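Local coordinates for protein L-asparagine oxygenase (Streptomyces coelicolor, PDB 2OG5) that catalyses the iron(II)- and 2-oxoglutarate-dependent 3-hydroxylation of L-asparagine to (2S,3S)-3-hydroxyasparagine, a building block of the calcium-dependent lipopeptide antibiotic, at residues 264-269 against 282-287; 74-77 against 83-86; 159-164 against 169-174. All blocks are in the same frame, centred on the assembly; numbering follows the deposited sequence.

Interaction 1. Residues 264-269 against 282-287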
loop_
_atom_site.group_PDB
_atom_site.type_symbol
_atom_site.label_atom_id
_atom_site.label_comp_id
_atom_site.label_asym_id
_atom_site.label_seq_id
_atom_site.Cartn_x
_atom_site.Cartn_y
_atom_site.Cartn_z
ATOM N N VAL A 264 5.830 -7.090 -10.777
ATOM C CA VAL A 264 5.291 -6.676 -12.065
ATOM C C VAL A 264 4.517 -5.369 -11.947
ATOM O O VAL A 264 3.933 -5.071 -10.908
ATOM C CB VAL A 264 4.377 -7.782 -12.675
ATOM C CG1 VAL A 264 3.053 -7.896 -11.922
ATOM C CG2 VAL A 264 4.144 -7.554 -14.181
ATOM N N ASP A 265 4.545 -4.590 -13.024
ATOM C CA ASP A 265 3.702 -3.402 -13.147
ATOM C C ASP A 265 3.153 -3.443 -14.556
ATOM O O ASP A 265 3.919 -3.329 -15.504
ATOM C CB ASP A 265 4.538 -2.145 -12.901
ATOM C CG ASP A 265 3.722 -0.871 -12.945
ATOM O OD1 ASP A 265 2.795 -0.782 -13.765
ATOM O OD2 ASP A 265 4.024 0.047 -12.156
ATOM N N LEU A 266 1.848 -3.662 -14.706
ATOM C CA LEU A 266 1.289 -3.867 -16.049
ATOM C C LEU A 266 1.350 -2.602 -16.910
ATOM O O LEU A 266 1.215 -2.689 -18.129
ATOM C CB LEU A 266 -0.116 -4.474 -15.991
ATOM C CG LEU A 266 -0.107 -5.963 -15.605
ATOM C CD1 LEU A 266 -1.506 -6.439 -15.316
ATOM C CD2 LEU A 266 0.515 -6.820 -16.692
ATOM N N ALA A 267 1.607 -1.450 -16.293
ATOM C CA ALA A 267 1.818 -0.198 -17.024
ATOM C C ALA A 267 3.274 0.013 -17.422
ATOM O O ALA A 267 3.544 0.506 -18.517
ATOM C CB ALA A 267 1.330 0.992 -16.207
ATOM N N ALA A 268 4.207 -0.366 -16.551
ATOM C CA ALA A 268 5.623 -0.051 -16.730
ATOM C C ALA A 268 6.449 -1.242 -17.241
ATOM O O ALA A 268 7.397 -1.053 -18.008
ATOM C CB ALA A 268 6.205 0.477 -15.434
ATOM N N THR A 269 6.092 -2.459 -16.837
ATOM C CA THR A 269 6.880 -3.641 -17.210
ATOM C C THR A 269 6.773 -3.910 -18.715
ATOM O O THR A 269 5.677 -4.031 -19.258
ATOM C CB THR A 269 6.450 -4.896 -16.424
ATOM O OG1 THR A 269 6.607 -4.660 -15.017
ATOM C CG2 THR A 269 7.294 -6.115 -16.833
ATOM N N GLU A 282 -1.965 -12.799 -20.528
ATOM C CA GLU A 282 -2.707 -13.831 -19.799
ATOM C C GLU A 282 -2.749 -13.532 -18.302
ATOM O O GLU A 282 -3.771 -13.756 -17.643
ATOM C CB GLU A 282 -2.129 -15.235 -20.039
ATOM C CG GLU A 282 -3.077 -16.334 -19.537
ATOM C CD GLU A 282 -2.528 -17.742 -19.650
ATOM O OE1 GLU A 282 -1.636 -17.985 -20.490
ATOM O OE2 GLU A 282 -3.009 -18.615 -18.890
ATOM N N LEU A 283 -1.638 -13.042 -17.761
ATOM C CA LEU A 283 -1.576 -12.682 -16.350
ATOM C C LEU A 283 -2.586 -11.585 -16.026
ATOM O O LEU A 283 -3.348 -11.708 -15.065
ATOM C CB LEU A 283 -0.162 -12.239 -15.993
ATOM C CG LEU A 283 0.125 -11.951 -14.521
ATOM C CD1 LEU A 283 -0.038 -13.207 -13.685
ATOM C CD2 LEU A 283 1.527 -11.369 -14.360
ATOM N N GLN A 284 -2.611 -10.532 -16.840
ATOM C CA GLN A 284 -3.594 -9.454 -16.687
ATOM C C GLN A 284 -5.024 -9.984 -16.705
ATOM O O GLN A 284 -5.850 -9.590 -15.874
ATOM C CB GLN A 284 -3.400 -8.382 -17.771
ATOM C CG GLN A 284 -4.561 -7.354 -17.942
ATOM C CD GLN A 284 -4.865 -6.517 -16.709
ATOM O OE1 GLN A 284 -4.019 -6.334 -15.840
ATOM N NE2 GLN A 284 -6.093 -5.992 -16.634
ATOM N N ALA A 285 -5.324 -10.869 -17.656
ATOM C CA ALA A 285 -6.659 -11.456 -17.755
ATOM C C ALA A 285 -7.081 -12.166 -16.474
ATOM O O ALA A 285 -8.210 -11.994 -16.020
ATOM C CB ALA A 285 -6.731 -12.423 -18.937
ATOM N N HIS A 286 -6.179 -12.956 -15.896
ATOM C CA HIS A 286 -6.491 -13.711 -14.679
ATOM C C HIS A 286 -6.529 -12.826 -13.425
ATOM O O HIS A 286 -7.327 -13.082 -12.517
ATOM C CB HIS A 286 -5.522 -14.882 -14.494
ATOM C CG HIS A 286 -5.776 -16.020 -15.432
ATOM N ND1 HIS A 286 -5.167 -16.120 -16.664
ATOM C CD2 HIS A 286 -6.596 -17.094 -15.330
ATOM C CE1 HIS A 286 -5.596 -17.209 -17.279
ATOM N NE2 HIS A 286 -6.468 -17.815 -16.495
ATOM N N PHE A 287 -5.693 -11.793 -13.382
ATOM C CA PHE A 287 -5.790 -10.779 -12.320
ATOM C C PHE A 287 -7.172 -10.144 -12.367
ATOM O O PHE A 287 -7.843 -9.983 -11.342
ATOM C CB PHE A 287 -4.774 -9.635 -12.486
ATOM C CG PHE A 287 -3.352 -9.956 -12.091
ATOM C CD1 PHE A 287 -3.040 -10.920 -11.142
ATOM C CD2 PHE A 287 -2.322 -9.206 -12.637
ATOM C CE1 PHE A 287 -1.700 -11.151 -10.779
ATOM C CE2 PHE A 287 -0.997 -9.433 -12.274
ATOM C CZ PHE A 287 -0.696 -10.410 -11.359
#

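Interaction 2. Residues 74-77 against 83-86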
loop_
_atom_site.group_PDB
_atom_site.type_symbol
_atom_site.label_atom_id
_atom_site.label_comp_id
_atom_site.label_asym_id
_atom_site.label_seq_id
_atom_site.Cartn_x
_atom_site.Cartn_y
_atom_site.Cartn_z
ATOM N N ASN A 74 5.991 2.464 20.429
ATOM C CA ASN A 74 5.597 2.202 21.808
ATOM C C ASN A 74 4.081 2.130 21.971
ATOM O O ASN A 74 3.566 1.274 22.693
ATOM C CB ASN A 74 6.201 3.259 22.732
ATOM C CG ASN A 74 7.713 3.093 22.894
ATOM O OD1 ASN A 74 8.456 4.083 22.944
ATOM N ND2 ASN A 74 8.170 1.848 22.982
ATOM N N ALA A 75 3.361 3.015 21.292
ATOM C CA ALA A 75 1.898 3.047 21.386
ATOM C C ALA A 75 1.267 1.812 20.739
ATOM O O ALA A 75 0.242 1.322 21.205
ATOM C CB ALA A 75 1.347 4.332 20.764
ATOM N N TRP A 76 1.879 1.296 19.675
ATOM C CA TRP A 76 1.385 0.063 19.067
ATOM C C TRP A 76 1.237 -1.045 20.118
ATOM O O TRP A 76 0.276 -1.802 20.123
ATOM C CB TRP A 76 2.319 -0.406 17.947
ATOM C CG TRP A 76 2.013 -1.789 17.520
ATOM C CD1 TRP A 76 2.702 -2.917 17.845
ATOM C CD2 TRP A 76 0.893 -2.212 16.738
ATOM N NE1 TRP A 76 2.096 -4.013 17.296
ATOM C CE2 TRP A 76 0.980 -3.612 16.609
ATOM C CE3 TRP A 76 -0.175 -1.546 16.129
ATOM C CZ2 TRP A 76 0.040 -4.355 15.882
ATOM C CZ3 TRP A 76 -1.096 -2.282 15.408
ATOM C CH2 TRP A 76 -0.986 -3.668 15.295
ATOM N N HIS A 77 2.204 -1.136 21.019
ATOM C CA HIS A 77 2.196 -2.213 21.997
ATOM C C HIS A 77 1.147 -2.064 23.089
ATOM O O HIS A 77 0.936 -3.004 23.857
ATOM C CB HIS A 77 3.607 -2.420 22.539
ATOM C CG HIS A 77 4.500 -3.048 21.524
ATOM N ND1 HIS A 77 4.354 -4.364 21.150
ATOM C CD2 HIS A 77 5.469 -2.534 20.732
ATOM C CE1 HIS A 77 5.221 -4.643 20.194
ATOM N NE2 HIS A 77 5.906 -3.551 19.916
ATOM N N LEU A 83 -6.035 -7.685 18.305
ATOM C CA LEU A 83 -5.637 -7.057 17.043
ATOM C C LEU A 83 -4.160 -7.301 16.749
ATOM O O LEU A 83 -3.780 -7.496 15.601
ATOM C CB LEU A 83 -5.926 -5.553 17.078
ATOM C CG LEU A 83 -7.413 -5.177 17.192
ATOM C CD1 LEU A 83 -7.590 -3.670 17.366
ATOM C CD2 LEU A 83 -8.177 -5.668 15.967
ATOM N N ARG A 84 -3.329 -7.273 17.786
ATOM C CA ARG A 84 -1.902 -7.571 17.602
ATOM C C ARG A 84 -1.719 -9.008 17.112
ATOM O O ARG A 84 -0.892 -9.276 16.237
ATOM C CB ARG A 84 -1.100 -7.284 18.872
ATOM C CG ARG A 84 -0.941 -5.782 19.125
ATOM C CD ARG A 84 -0.021 -5.429 20.283
ATOM N NE ARG A 84 -0.714 -5.537 21.565
ATOM C CZ ARG A 84 -0.596 -6.538 22.434
ATOM N NH1 ARG A 84 0.237 -7.560 22.232
ATOM N NH2 ARG A 84 -1.327 -6.494 23.544
ATOM N N ARG A 85 -2.520 -9.925 17.641
ATOM C CA ARG A 85 -2.513 -11.310 17.174
ATOM C C ARG A 85 -3.007 -11.439 15.734
ATOM O O ARG A 85 -2.448 -12.211 14.959
ATOM C CB ARG A 85 -3.354 -12.199 18.095
ATOM C CG ARG A 85 -2.686 -12.458 19.414
ATOM C CD ARG A 85 -3.592 -13.122 20.415
ATOM N NE ARG A 85 -2.883 -13.354 21.671
ATOM C CZ ARG A 85 -3.397 -13.221 22.887
ATOM N NH1 ARG A 85 -4.653 -12.815 23.066
ATOM N NH2 ARG A 85 -2.635 -13.476 23.941
ATOM N N ASP A 86 -4.056 -10.698 15.372
ATOM C CA ASP A 86 -4.567 -10.727 13.999
ATOM C C ASP A 86 -3.500 -10.268 12.999
ATOM O O ASP A 86 -3.299 -10.898 11.953
ATOM C CB ASP A 86 -5.796 -9.831 13.842
ATOM C CG ASP A 86 -7.008 -10.347 14.590
ATOM O OD1 ASP A 86 -7.107 -11.563 14.867
ATOM O OD2 ASP A 86 -7.872 -9.499 14.903
HETATM O O HOH W 1 3.072 -6.920 20.435
#

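Interaction 3. Residues 159-164 against 169-174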
loop_
_atom_site.group_PDB
_atom_site.type_symbol
_atom_site.label_atom_id
_atom_site.label_comp_id
_atom_site.label_asym_id
_atom_site.label_seq_id
_atom_site.Cartn_x
_atom_site.Cartn_y
_atom_site.Cartn_z
ATOM N N VAL A 159 -5.545 11.303 -3.255
ATOM C CA VAL A 159 -6.638 12.243 -3.526
ATOM C C VAL A 159 -6.575 12.670 -4.984
ATOM O O VAL A 159 -5.483 12.825 -5.533
ATOM C CB VAL A 159 -6.561 13.500 -2.622
ATOM C CG1 VAL A 159 -6.733 13.123 -1.154
ATOM C CG2 VAL A 159 -5.233 14.247 -2.818
ATOM N N PRO A 160 -7.738 12.850 -5.626
ATOM C CA PRO A 160 -7.704 13.235 -7.037
ATOM C C PRO A 160 -7.353 14.703 -7.232
ATOM O O PRO A 160 -7.843 15.549 -6.493
ATOM C CB PRO A 160 -9.136 12.957 -7.496
ATOM C CG PRO A 160 -9.966 13.171 -6.270
ATOM C CD PRO A 160 -9.117 12.683 -5.125
ATOM N N VAL A 161 -6.530 14.997 -8.242
ATOM C CA VAL A 161 -6.064 16.356 -8.508
ATOM C C VAL A 161 -6.475 16.790 -9.917
ATOM O O VAL A 161 -6.225 16.052 -10.875
ATOM C CB VAL A 161 -4.535 16.424 -8.406
ATOM C CG1 VAL A 161 -4.030 17.824 -8.704
ATOM C CG2 VAL A 161 -4.067 15.972 -7.014
ATOM N N PRO A 162 -7.101 17.978 -10.050
ATOM C CA PRO A 162 -7.469 18.471 -11.380
ATOM C C PRO A 162 -6.295 18.505 -12.348
ATOM O O PRO A 162 -5.222 18.992 -12.004
ATOM C CB PRO A 162 -7.985 19.884 -11.100
ATOM C CG PRO A 162 -8.465 19.834 -9.707
ATOM C CD PRO A 162 -7.539 18.906 -8.995
ATOM N N GLY A 163 -6.508 17.975 -13.546
ATOM C CA GLY A 163 -5.469 17.921 -14.568
ATOM C C GLY A 163 -4.624 16.663 -14.546
ATOM O O GLY A 163 -3.886 16.393 -15.497
ATOM N N MET A 164 -4.727 15.884 -13.468
ATOM C CA MET A 164 -3.942 14.660 -13.314
ATOM C C MET A 164 -4.777 13.405 -13.536
ATOM O O MET A 164 -4.345 12.309 -13.190
ATOM C CB MET A 164 -3.331 14.608 -11.911
ATOM C CG MET A 164 -2.474 15.805 -11.550
ATOM S SD MET A 164 -1.028 15.960 -12.606
ATOM C CE MET A 164 -0.140 14.469 -12.190
ATOM N N GLY A 169 -1.264 6.887 -10.894
ATOM C CA GLY A 169 -0.793 7.144 -9.544
ATOM C C GLY A 169 -1.824 7.806 -8.652
ATOM O O GLY A 169 -3.000 7.920 -9.028
ATOM N N ASN A 170 -1.372 8.248 -7.478
ATOM C CA ASN A 170 -2.235 8.786 -6.410
ATOM C C ASN A 170 -3.256 9.804 -6.861
ATOM O O ASN A 170 -4.404 9.753 -6.430
ATOM C CB ASN A 170 -1.396 9.437 -5.304
ATOM C CG ASN A 170 -0.678 8.421 -4.459
ATOM O OD1 ASN A 170 -0.541 7.267 -4.859
ATOM N ND2 ASN A 170 -0.219 8.833 -3.280
ATOM N N ALA A 171 -2.824 10.731 -7.713
ATOM C CA ALA A 171 -3.633 11.880 -8.102
ATOM C C ALA A 171 -4.616 11.592 -9.243
ATOM O O ALA A 171 -5.443 12.440 -9.575
ATOM C CB ALA A 171 -2.722 13.038 -8.485
ATOM N N GLY A 172 -4.541 10.408 -9.835
ATOM C CA GLY A 172 -5.362 10.092 -11.003
ATOM C C GLY A 172 -6.753 9.598 -10.649
ATOM O O GLY A 172 -7.051 9.280 -9.494
ATOM N N SER A 173 -7.612 9.565 -11.660
ATOM C CA SER A 173 -8.957 9.004 -11.507
ATOM C C SER A 173 -9.394 8.144 -12.699
ATOM O O SER A 173 -10.523 7.663 -12.745
ATOM C CB SER A 173 -9.944 10.139 -11.235
ATOM O OG SER A 173 -9.767 11.184 -12.175
ATOM N N THR A 174 -8.500 7.951 -13.660
ATOM C CA THR A 174 -8.695 6.970 -14.706
ATOM C C THR A 174 -8.352 5.599 -14.121
ATOM O O THR A 174 -7.770 5.503 -13.045
ATOM C CB THR A 174 -7.804 7.274 -15.918
ATOM O OG1 THR A 174 -8.159 6.407 -17.004
ATOM C CG2 THR A 174 -6.347 7.084 -15.568
#

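Interaction 1. Residues 264-269 against 282-287
Leu266 and Phe287 make the central touch between a loop and a helix that share no hydrogen bond. The CD1 methyl of Leu266 lies at the edge of the Phe287 ring, in its plane, with CD1 3.9 Å from Phe287 CD2. Along the same rim, though less closely, sits Val264, whose CG1 is 4.3 Å from CE2 of Phe287. The ring is thus met edge-on by two branched aliphatic residues from one loop. With CG set anti to the carbonyl carbon (chi1 -77°), Phe287 leans off helix 274-290 toward that loop. From Gln284, one turn earlier on the helix, CB lies 3.7 Å from Leu266 CD1; the modelled position of its amide end is doubtful.

A second shell fixes the loop that carries Leu266. Asp265 folds back on its own chain, where OD1 accepts from the backbone N of Ala267, nearly along the C-O axis, and from N of Ala268, which comes from above the carboxylate plane; the first bond closes an Asx turn and the second extends it to an Asx motif. Thr269 OG1 receives Asp265 N at 2.9 Å. On the helix, His286 ND1 bonds to Glu282 O at 2.9 Å, while the backbone N of His286 reaches the same oxygen from the opposite face of its plane. Further out, the loop is hydrogen-bonded through its backbone to Asn180 and Phe178, beside strand 176-179, whose His179 binds the metal, and Val310 of strand 309-313 touches both Val264 and Phe287.

With no hydrogen bond across, the hold between loop and helix is apolar, made by van der Waals contact at the Phe287 edge, while the bonds of Asp265, Thr269 and His286 described here shape the loop and the helix separately.

Interaction 2. Residues 74-77 against 83-86
Residues 74-77 and 83-86 approach most closely at His77 and Arg84, whose CA atoms are 8.1 Å apart, so the space between the two backbones is bridged by long side chains. Trp76 and Arg84 carry the contact and run antiparallel alongside one another. The indole, thrown out with CG anti to the backbone N (chi1 167°), meets the aliphatic part of the arginine, CG and CD: Arg84 CG is 3.7 Å from Trp76 CZ2 and lies toward the rim of the ring system. The guanidinium itself stands nearly perpendicular to the indole, the planes 86° apart.

A bend at chi3 (-81°) brings the guanidinium of Arg84 alongside His77. There His77 O lies over one face of the guanidinium, 3.8 Å from NE, while NE gives its hydrogen bond to Trp79 O in the connecting loop. A water links His77 ND1 to Arg84 NH1 through two weak bonds. Within 74-77, CD1 of Trp76 sits over the centre of the His77 ring.

Trp76 also packs on Thr136 of helix 128-140, and its ring meets that of Trp79. Far from the substrate and metal sites, the contact has the form of a short helix-loop-helix connection, in which an arginine of helix 81-92 spans the loop and binds one of its carbonyls.

Interaction 3. Residues 159-164 against 169-174
Asn170, in the type I turn from Gly169 to Gly172, sets its O 3.4 Å from Val159 O; both are acceptors and no hydrogen bond forms. Its ND2 gives a weak hydrogen bond to Asp157 O; the residue binds the substrate L-asparagine.

Ala171 follows and is the hub. Its O accepts the backbone N of Val161 at 3.1 Å, in the carbonyl plane and on a lone pair, the N-H pointing nearly straight at it (164°). Its CA points a hydrogen at Val159 O, 3.3 Å away. The methyl CB touches two side chains, Val161 CG2 at 3.5 Å and Met164 CB at 3.8 Å. CG2 of Val161 is placed there by standing anti to the carbonyl carbon, whereas the bends at chi2 and chi3 of Met164 lead its thioether away. At Gly172, CA makes a C-H...O contact with Met164 O, 3.3 Å off, just where the type II turn from Val161 to Met164 ends.

Beyond it, Ser173 bonds through its backbone to Glu165 and Phe316, and Thr174 O takes Arg313 NH1 of strand 309-313. The loop leads from strand 156-158 of the mixed sheet to strand 176-179 of the four-stranded antiparallel sheet.

Overall arrangement
From the N terminus, interaction 2 comes first, closing the short link between helices 66-76 and 81-92. Interaction 3 follows, folding the connection from strand 156-158 to strand 176-179 back on itself beside the substrate site. Interaction 1 closes last, binding the loop after strand 260-262 to helix 274-290. The three stand in series; none nests in or crosses another. Interactions 1 and 3 have their nearest atoms about 8 Å apart, and both adjoin the sheet that bears His179. Interaction 2, its centre about 35 Å from that of interaction 1 and across the chain's centre, belongs to the helical part formed with helices 42-58 and 128-140.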